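Putative (Helicobacter pylori, PDB 4O8S) probably transfers a nucleotidyl group to an acceptor molecule, as a member of the nucleotidyltransferase superfamily akin to AbiEii toxins. Local coordinates at residues Thr31-Gly36 / Glu127-Asn132; Ala6-Lys11 / Thr91-Glu96; Leu156-Glu161 / Ala206-Val211. All blocks are in the same frame, centred on the assembly; numbering follows the deposited sequence.

Overall arrangement
The three contacts run from the mixed sheet with its flanking helices to the helical half of the chain. Interaction 1 lies nearest the chain centre, about 4 Å from it, and touches both others. Tyr34 OH and Glu10 OE1, 2.5 Å apart and probably hydrogen-bonded, join it to interaction 2, whose centre is about 25 Å away. Leu33 CD2 packs on Leu156 CD2 at 3.8 Å, joining it to interaction 3, centred about 15 Å off. Interactions 2 and 3 stay apart, with about 14 Å between nearest atoms. The glycine opening helix 29-36 resembles the signature glycine of nucleotidyltransferases, so interaction 1 may lie near the nucleotide site, though no ligand marks it here.

Interaction 1: residues Thr31-Gly36 / Glu127-Asn132; sequences TALYLG and ERIIDN
Ile129 of helix 126-139 presses both ends of its branched side chain against helix 29-36, and it gives more surface to the contact than either partner. Its CG2 methyl meets the end of Leu33, lying 3.8 Å from Leu33 CD1 and 3.9 Å from Leu33 CD2. Its longer branch ends in CD1, which reaches Leu33 CD2 at 4.0 Å and Ala32 CB at 4.1 Å. Both branches lie on one side of the Leu33 end, CG2 against CG and both methyls, CD1 against CD2. Rotation about the first bond explains this division: with CG1 beside the backbone N (chi1 -59°), CG2 falls beside the carbonyl carbon. Leu33 and Ile129 run past each other in opposite directions, so their flanks meet as well as their ends; the nearest CA atoms, Leu33 CA and Ile129 CA, are 8.1 Å apart. Asp152 and Leu156 of helix 147-159 also touch Leu33, while Tyr37 touches Ile129 and Ile123 touches Ala32. All three residues of the contact are buried, and each contact between them is carbon to carbon at van der Waals distance. The chemistry implies that, between these two segments, shape and the exclusion of water, not polar bonds, join the helices.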
loop_
_atom_site.group_PDB
_atom_site.type_symbol
_atom_site.label_atom_id
_atom_site.label_comp_id
_atom_site.label_asym_id
_atom_site.label_seq_id
_atom_site.Cartn_x
_atom_site.Cartn_y
_atom_site.Cartn_z
ATOM N N THR A 31 -0.110 2.984 1.653
ATOM C CA THR A 31 0.516 4.272 1.882
ATOM C C THR A 31 1.999 4.229 1.499
ATOM O O THR A 31 2.602 5.274 1.250
ATOM C CB THR A 31 0.222 4.789 3.309
ATOM O OG1 THR A 31 -1.214 4.908 3.459
ATOM C CG2 THR A 31 0.871 6.164 3.578
ATOM N N ALA A 32 2.573 3.031 1.398
ATOM C CA ALA A 32 3.931 2.905 0.841
ATOM C C ALA A 32 3.888 3.269 -0.638
ATOM O O ALA A 32 4.718 4.041 -1.137
ATOM C CB ALA A 32 4.452 1.495 1.004
ATOM N N LEU A 33 2.889 2.748 -1.337
ATOM C CA LEU A 33 2.686 3.136 -2.737
ATOM C C LEU A 33 2.484 4.652 -2.893
ATOM O O LEU A 33 3.052 5.281 -3.805
ATOM C CB LEU A 33 1.513 2.371 -3.335
ATOM C CG LEU A 33 1.731 0.869 -3.506
ATOM C CD1 LEU A 33 0.454 0.212 -4.001
ATOM C CD2 LEU A 33 2.883 0.585 -4.482
ATOM N N TYR A 34 1.718 5.250 -1.982
ATOM C CA TYR A 34 1.426 6.678 -2.068
ATOM C C TYR A 34 2.611 7.598 -1.760
ATOM O O TYR A 34 2.836 8.570 -2.488
ATOM C CB TYR A 34 0.248 7.048 -1.166
ATOM C CG TYR A 34 -0.071 8.524 -1.192
ATOM C CD1 TYR A 34 -0.642 9.111 -2.322
ATOM C CD2 TYR A 34 0.201 9.337 -0.099
ATOM C CE1 TYR A 34 -0.946 10.476 -2.357
ATOM C CE2 TYR A 34 -0.095 10.710 -0.126
ATOM C CZ TYR A 34 -0.668 11.268 -1.264
ATOM O OH TYR A 34 -0.968 12.616 -1.314
ATOM N N LEU A 35 3.346 7.306 -0.685
ATOM C CA LEU A 35 4.444 8.172 -0.250
ATOM C C LEU A 35 5.731 7.850 -1.013
ATOM O O LEU A 35 6.585 8.710 -1.203
ATOM C CB LEU A 35 4.712 7.997 1.246
ATOM C CG LEU A 35 3.648 8.527 2.218
ATOM C CD1 LEU A 35 4.076 8.318 3.667
ATOM C CD2 LEU A 35 3.382 10.002 1.949
ATOM N N GLY A 36 5.872 6.596 -1.421
ATOM C CA GLY A 36 7.110 6.150 -2.027
ATOM C C GLY A 36 7.080 5.941 -3.534
ATOM O O GLY A 36 8.110 6.106 -4.189
ATOM N N GLU A 127 7.852 -5.516 -5.282
ATOM C CA GLU A 127 7.421 -6.898 -5.472
ATOM C C GLU A 127 6.739 -7.461 -4.221
ATOM O O GLU A 127 5.835 -8.278 -4.323
ATOM C CB GLU A 127 8.562 -7.808 -5.988
ATOM C CG GLU A 127 9.827 -7.837 -5.148
ATOM C CD GLU A 127 10.690 -9.081 -5.423
ATOM O OE1 GLU A 127 11.555 -9.413 -4.571
ATOM O OE2 GLU A 127 10.502 -9.726 -6.489
ATOM N N ARG A 128 7.142 -6.995 -3.044
ATOM C CA ARG A 128 6.484 -7.424 -1.809
ATOM C C ARG A 128 5.082 -6.800 -1.734
ATOM O O ARG A 128 4.111 -7.453 -1.336
ATOM C CB ARG A 128 7.331 -7.011 -0.601
ATOM C CG ARG A 128 6.909 -7.589 0.765
ATOM C CD ARG A 128 7.952 -7.182 1.820
ATOM N NE ARG A 128 7.619 -7.526 3.208
ATOM C CZ ARG A 128 8.222 -8.485 3.917
ATOM N NH1 ARG A 128 9.182 -9.225 3.372
ATOM N NH2 ARG A 128 7.859 -8.708 5.176
ATOM N N ILE A 129 4.966 -5.540 -2.139
ATOM C CA ILE A 129 3.655 -4.913 -2.166
ATOM C C ILE A 129 2.702 -5.648 -3.119
ATOM O O ILE A 129 1.540 -5.886 -2.777
ATOM C CB ILE A 129 3.749 -3.419 -2.501
ATOM C CG1 ILE A 129 4.624 -2.729 -1.438
ATOM C CG2 ILE A 129 2.344 -2.809 -2.552
ATOM C CD1 ILE A 129 5.125 -1.330 -1.819
ATOM N N ILE A 130 3.190 -6.013 -4.300
ATOM C CA ILE A 130 2.385 -6.752 -5.273
ATOM C C ILE A 130 1.917 -8.078 -4.666
ATOM O O ILE A 130 0.734 -8.424 -4.736
ATOM C CB ILE A 130 3.205 -7.083 -6.555
ATOM C CG1 ILE A 130 3.651 -5.800 -7.272
ATOM C CG2 ILE A 130 2.371 -7.906 -7.519
ATOM C CD1 ILE A 130 4.515 -6.058 -8.485
ATOM N N ASP A 131 2.867 -8.820 -4.100
ATOM C CA ASP A 131 2.622 -10.140 -3.501
ATOM C C ASP A 131 1.536 -10.042 -2.422
ATOM O O ASP A 131 0.571 -10.818 -2.417
ATOM C CB ASP A 131 3.943 -10.666 -2.926
ATOM C CG ASP A 131 3.867 -12.117 -2.447
ATOM O OD1 ASP A 131 3.053 -12.914 -2.971
ATOM O OD2 ASP A 131 4.657 -12.461 -1.540
ATOM N N ASN A 132 1.672 -9.063 -1.533
ATOM C CA ASN A 132 0.673 -8.858 -0.495
ATOM C C ASN A 132 -0.683 -8.392 -1.018
ATOM O O ASN A 132 -1.713 -8.701 -0.425
ATOM C CB ASN A 132 1.188 -7.887 0.562
ATOM C CG ASN A 132 2.367 -8.453 1.339
ATOM O OD1 ASN A 132 2.636 -9.653 1.278
ATOM N ND2 ASN A 132 3.073 -7.592 2.070
#

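Interaction 2: residues Ala6-Lys11 / Thr91-Glu96; sequences ALNHEK and TKDNKE
Asn8 on helix 4-19 meets Asp93 in the loop after strand 82-91 through a direct hydrogen bond. ND2 of Asn8 donates to Asp93 OD2 at 2.8 Å, with an N-H...O angle of 169°. The acceptor lies in the amide plane of Asn8, whereas the nitrogen approaches from well above the carboxylate plane, and the two planes stand 54° apart. Glu4 brings a second carboxylate close to Asp93 OD2, so the Asn8 N-H may ease an otherwise unfavourable meeting of like charges.

Water provides a second polar link. Asn8 ND2 donates to it at 3.1 Å, in a direction roughly perpendicular to the Asp93 bond, which puts both amide hydrogens to use. The same water is 3.1 Å from Thr91 OG1.

Apolar contact comes from the Thr91 methyl: Thr91 CG2 lies over one face of the Asn8 amide, 3.6 Å from Asn8 CB and equally near Asn8 ND2. The threonine has its hydroxyl between the backbone N and the carbonyl carbon (chi1 67°), which leaves CG2 beside the N and turned to the helix. Ile68 of strand 68-75 touches both Asn8 and Thr91 and extends this small apolar patch.

Within the loop, bonds of its own fix the shape. Thr91 N donates to Asn94 O at 2.8 Å, and Glu96 N to Asn94 OD1 at 2.7 Å. Lys95 NZ adds a weak bond to Thr91 O.

The bond from Glu96 N to the side-chain OD1 of Asn94, two residues back, makes an Asx turn. It belongs to the connection of a beta hairpin, since strands 82-91 and 98-106 pair antiparallel in the mixed sheet, and Asn8 ties this hairpin end to the N-terminal helix.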
loop_
_atom_site.group_PDB
_atom_site.type_symbol
_atom_site.label_atom_id
_atom_site.label_comp_id
_atom_site.label_asym_id
_atom_site.label_seq_id
_atom_site.Cartn_x
_atom_site.Cartn_y
_atom_site.Cartn_z
ATOM N N ALA A 6 -6.847 16.682 3.869
ATOM C CA ALA A 6 -5.946 15.657 3.352
ATOM C C ALA A 6 -4.485 16.110 3.439
ATOM O O ALA A 6 -3.598 15.312 3.785
ATOM C CB ALA A 6 -6.318 15.298 1.913
ATOM N N LEU A 7 -4.236 17.385 3.127
ATOM C CA LEU A 7 -2.877 17.937 3.156
ATOM C C LEU A 7 -2.245 17.862 4.544
ATOM O O LEU A 7 -1.064 17.537 4.686
ATOM C CB LEU A 7 -2.865 19.397 2.684
ATOM C CG LEU A 7 -3.035 19.731 1.195
ATOM C CD1 LEU A 7 -2.783 21.223 0.964
ATOM C CD2 LEU A 7 -2.111 18.888 0.317
ATOM N N ASN A 8 -3.011 18.197 5.575
ATOM C CA ASN A 8 -2.466 18.103 6.921
ATOM C C ASN A 8 -2.257 16.645 7.323
ATOM O O ASN A 8 -1.273 16.315 7.985
ATOM C CB ASN A 8 -3.344 18.859 7.913
ATOM C CG ASN A 8 -3.137 20.358 7.818
ATOM O OD1 ASN A 8 -2.000 20.825 7.731
ATOM N ND2 ASN A 8 -4.227 21.115 7.796
ATOM N N HIS A 9 -3.163 15.775 6.883
ATOM C CA HIS A 9 -3.024 14.340 7.112
ATOM C C HIS A 9 -1.726 13.802 6.494
ATOM O O HIS A 9 -0.952 13.101 7.156
ATOM C CB HIS A 9 -4.226 13.597 6.538
ATOM C CG HIS A 9 -4.346 12.179 7.010
ATOM N ND1 HIS A 9 -4.687 11.855 8.309
ATOM C CD2 HIS A 9 -4.195 11.002 6.357
ATOM C CE1 HIS A 9 -4.729 10.541 8.435
ATOM N NE2 HIS A 9 -4.435 9.996 7.267
ATOM N N GLU A 10 -1.487 14.128 5.224
ATOM C CA GLU A 10 -0.253 13.692 4.561
ATOM C C GLU A 10 0.982 14.212 5.284
ATOM O O GLU A 10 1.985 13.508 5.425
ATOM C CB GLU A 10 -0.222 14.149 3.094
ATOM C CG GLU A 10 1.063 13.698 2.370
ATOM C CD GLU A 10 1.070 13.943 0.860
ATOM O OE1 GLU A 10 0.024 14.327 0.287
ATOM O OE2 GLU A 10 2.141 13.727 0.243
ATOM N N LYS A 11 0.915 15.455 5.741
ATOM C CA LYS A 11 2.044 16.064 6.439
ATOM C C LYS A 11 2.367 15.316 7.735
ATOM O O LYS A 11 3.539 15.096 8.067
ATOM C CB LYS A 11 1.726 17.525 6.738
ATOM C CG LYS A 11 2.765 18.248 7.580
ATOM C CD LYS A 11 2.218 19.631 7.953
ATOM C CE LYS A 11 3.262 20.525 8.607
ATOM N NZ LYS A 11 2.679 21.861 8.975
ATOM N N THR A 91 -5.608 20.262 13.793
ATOM C CA THR A 91 -4.681 21.161 13.107
ATOM C C THR A 91 -4.883 22.595 13.576
ATOM O O THR A 91 -5.767 22.870 14.390
ATOM C CB THR A 91 -4.861 21.115 11.574
ATOM O OG1 THR A 91 -6.134 21.669 11.218
ATOM C CG2 THR A 91 -4.791 19.691 11.077
ATOM N N LYS A 92 -4.058 23.505 13.068
ATOM C CA LYS A 92 -4.274 24.926 13.302
ATOM C C LYS A 92 -5.424 25.394 12.418
ATOM O O LYS A 92 -6.183 26.298 12.776
ATOM C CB LYS A 92 -3.006 25.724 12.996
ATOM C CG LYS A 92 -1.810 25.342 13.863
ATOM C CD LYS A 92 -2.179 25.273 15.343
ATOM C CE LYS A 92 -0.973 24.905 16.202
ATOM N NZ LYS A 92 0.123 25.911 16.092
ATOM N N ASP A 93 -5.559 24.738 11.272
ATOM C CA ASP A 93 -6.583 25.071 10.290
ATOM C C ASP A 93 -7.972 24.630 10.756
ATOM O O ASP A 93 -8.992 25.100 10.240
ATOM C CB ASP A 93 -6.244 24.406 8.951
ATOM C CG ASP A 93 -4.782 24.597 8.549
ATOM O OD1 ASP A 93 -4.080 25.416 9.186
ATOM O OD2 ASP A 93 -4.336 23.932 7.588
ATOM N N ASN A 94 -7.999 23.734 11.742
ATOM C CA ASN A 94 -9.231 23.075 12.168
ATOM C C ASN A 94 -9.021 22.321 13.478
ATOM O O ASN A 94 -8.061 21.557 13.608
ATOM C CB ASN A 94 -9.690 22.101 11.080
ATOM C CG ASN A 94 -11.096 21.595 11.303
ATOM O OD1 ASN A 94 -11.575 21.537 12.435
ATOM N ND2 ASN A 94 -11.768 21.216 10.216
ATOM N N LYS A 95 -9.918 22.526 14.441
ATOM C CA LYS A 95 -9.800 21.860 15.739
ATOM C C LYS A 95 -10.660 20.597 15.843
ATOM O O LYS A 95 -10.711 19.953 16.894
ATOM C CB LYS A 95 -10.106 22.828 16.891
ATOM C CG LYS A 95 -9.012 23.878 17.141
ATOM C CD LYS A 95 -7.618 23.244 17.158
ATOM C CE LYS A 95 -6.525 24.259 17.514
ATOM N NZ LYS A 95 -6.486 25.440 16.596
ATOM N N GLU A 96 -11.323 20.243 14.746
ATOM C CA GLU A 96 -12.092 19.006 14.686
ATOM C C GLU A 96 -11.154 17.803 14.641
ATOM O O GLU A 96 -10.214 17.764 13.838
ATOM C CB GLU A 96 -13.017 19.005 13.470
ATOM C CG GLU A 96 -13.495 17.626 13.049
ATOM C CD GLU A 96 -14.498 17.687 11.910
ATOM O OE1 GLU A 96 -15.603 18.236 12.125
ATOM O OE2 GLU A 96 -14.179 17.191 10.801
HETATM O O HOH W 1 -7.212 20.651 8.524
#

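Interaction 3: residues Leu156-Glu161 / Ala206-Val211; sequences LAKHYE and ALELGV
The carboxylate of Glu208 meets Lys158 through one oxygen: OE2 lies 2.9 Å from Lys158 NZ, against 3.7 Å between OE1 and the same NZ. This is a salt bridge whose hydrogen bond is weak. The other oxygen, OE1, is bonded to His154 NE2, so two residues of helix 147-159 hold the carboxylate, which limits its rotation. One face of the His159 ring carries Lys158 CG, 4.0 Å above the plane and offset toward the rim.

Lys158 runs nearly straight from its backbone and bends only at its last torsion, chi4 95°, where NZ turns to the acid. The two charged chains cross at about a right angle. On the buried side of this pair, Ala157 CB meets Leu209 CD1 at 3.8 Å; this apolar pair is buried, while the lysine is exposed. Ala157 CA and Leu209 CA, 7.2 Å apart, mark the closest backbone approach of the two segments.

Helix 166-176 closes the apolar side: Leu172 touches both Ala157 and Leu209, and Phe175 touches Leu209. Met212 and Ile216 continue the packing on Ala157 along helix 202-231, and Leu156 turns to Ile126 and Ile130 of helix 126-139, which places helix 147-159 between that helix and the long C-terminal one.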
loop_
_atom_site.group_PDB
_atom_site.type_symbol
_atom_site.label_atom_id
_atom_site.label_comp_id
_atom_site.label_asym_id
_atom_site.label_seq_id
_atom_site.Cartn_x
_atom_site.Cartn_y
_atom_site.Cartn_z
ATOM N N LEU A 156 0.061 -0.727 -10.458
ATOM C CA LEU A 156 1.319 -1.466 -10.420
ATOM C C LEU A 156 1.643 -2.116 -11.771
ATOM O O LEU A 156 2.766 -2.016 -12.248
ATOM C CB LEU A 156 1.276 -2.523 -9.307
ATOM C CG LEU A 156 1.432 -1.877 -7.914
ATOM C CD1 LEU A 156 0.990 -2.828 -6.831
ATOM C CD2 LEU A 156 2.888 -1.460 -7.669
ATOM N N ALA A 157 0.671 -2.787 -12.379
ATOM C CA ALA A 157 0.890 -3.411 -13.682
ATOM C C ALA A 157 1.214 -2.363 -14.747
ATOM O O ALA A 157 2.026 -2.601 -15.653
ATOM C CB ALA A 157 -0.342 -4.224 -14.093
ATOM N N LYS A 158 0.587 -1.197 -14.636
ATOM C CA LYS A 158 0.760 -0.151 -15.638
ATOM C C LYS A 158 2.104 0.567 -15.516
ATOM O O LYS A 158 2.749 0.864 -16.526
ATOM C CB LYS A 158 -0.381 0.872 -15.534
ATOM C CG LYS A 158 -0.470 1.864 -16.713
ATOM C CD LYS A 158 -1.588 2.889 -16.480
ATOM C CE LYS A 158 -1.761 3.827 -17.676
ATOM N NZ LYS A 158 -2.829 3.352 -18.613
ATOM N N HIS A 159 2.523 0.869 -14.287
ATOM C CA HIS A 159 3.701 1.710 -14.100
ATOM C C HIS A 159 4.920 0.973 -13.562
ATOM O O HIS A 159 6.041 1.503 -13.597
ATOM C CB HIS A 159 3.372 2.884 -13.184
ATOM C CG HIS A 159 2.267 3.748 -13.699
ATOM N ND1 HIS A 159 2.452 4.665 -14.714
ATOM C CD2 HIS A 159 0.959 3.830 -13.350
ATOM C CE1 HIS A 159 1.308 5.284 -14.958
ATOM N NE2 HIS A 159 0.386 4.793 -14.147
ATOM N N TYR A 160 4.721 -0.238 -13.052
ATOM C CA TYR A 160 5.860 -0.958 -12.487
ATOM C C TYR A 160 5.945 -2.386 -12.994
ATOM O O TYR A 160 6.287 -3.300 -12.237
ATOM C CB TYR A 160 5.793 -0.939 -10.958
ATOM C CG TYR A 160 6.028 0.426 -10.375
ATOM C CD1 TYR A 160 7.316 0.877 -10.121
ATOM C CD2 TYR A 160 4.967 1.271 -10.082
ATOM C CE1 TYR A 160 7.543 2.136 -9.585
ATOM C CE2 TYR A 160 5.185 2.535 -9.545
ATOM C CZ TYR A 160 6.477 2.959 -9.308
ATOM O OH TYR A 160 6.717 4.210 -8.770
ATOM N N GLU A 161 5.655 -2.581 -14.273
ATOM C CA GLU A 161 5.551 -3.931 -14.812
ATOM C C GLU A 161 6.857 -4.726 -14.700
ATOM O O GLU A 161 6.835 -5.961 -14.671
ATOM C CB GLU A 161 5.076 -3.902 -16.274
ATOM C CG GLU A 161 6.183 -3.663 -17.302
ATOM C CD GLU A 161 5.768 -4.123 -18.711
ATOM O OE1 GLU A 161 4.913 -3.445 -19.327
ATOM O OE2 GLU A 161 6.274 -5.174 -19.184
ATOM N N ALA A 206 -10.788 -2.476 -15.168
ATOM C CA ALA A 206 -10.906 -3.929 -15.165
ATOM C C ALA A 206 -10.442 -4.526 -16.495
ATOM O O ALA A 206 -9.685 -5.508 -16.520
ATOM C CB ALA A 206 -12.337 -4.329 -14.879
ATOM N N LEU A 207 -10.906 -3.938 -17.596
ATOM C CA LEU A 207 -10.523 -4.394 -18.930
ATOM C C LEU A 207 -9.037 -4.230 -19.140
ATOM O O LEU A 207 -8.361 -5.161 -19.571
ATOM C CB LEU A 207 -11.259 -3.594 -20.014
ATOM C CG LEU A 207 -12.719 -3.994 -20.227
ATOM C CD1 LEU A 207 -13.431 -3.026 -21.177
ATOM C CD2 LEU A 207 -12.776 -5.422 -20.761
ATOM N N GLU A 208 -8.538 -3.040 -18.835
ATOM C CA GLU A 208 -7.137 -2.738 -19.061
ATOM C C GLU A 208 -6.200 -3.644 -18.250
ATOM O O GLU A 208 -5.160 -4.087 -18.771
ATOM C CB GLU A 208 -6.845 -1.257 -18.794
ATOM C CG GLU A 208 -5.420 -0.891 -19.177
ATOM C CD GLU A 208 -5.134 0.593 -19.086
ATOM O OE1 GLU A 208 -5.835 1.291 -18.319
ATOM O OE2 GLU A 208 -4.194 1.053 -19.783
ATOM N N LEU A 209 -6.561 -3.929 -16.995
ATOM C CA LEU A 209 -5.729 -4.809 -16.163
ATOM C C LEU A 209 -5.665 -6.236 -16.698
ATOM O O LEU A 209 -4.582 -6.829 -16.750
ATOM C CB LEU A 209 -6.184 -4.830 -14.692
ATOM C CG LEU A 209 -5.399 -5.861 -13.855
ATOM C CD1 LEU A 209 -3.902 -5.530 -13.858
ATOM C CD2 LEU A 209 -5.940 -6.002 -12.423
ATOM N N GLY A 210 -6.814 -6.798 -17.072
ATOM C CA GLY A 210 -6.845 -8.152 -17.608
ATOM C C GLY A 210 -5.911 -8.315 -18.797
ATOM O O GLY A 210 -5.152 -9.299 -18.903
ATOM N N VAL A 211 -5.938 -7.326 -19.685
ATOM C CA VAL A 211 -5.099 -7.371 -20.878
ATOM C C VAL A 211 -3.619 -7.157 -20.561
ATOM O O VAL A 211 -2.769 -7.885 -21.082
ATOM C CB VAL A 211 -5.590 -6.365 -21.942
ATOM C CG1 VAL A 211 -4.639 -6.318 -23.127
ATOM C CG2 VAL A 211 -6.994 -6.747 -22.396
#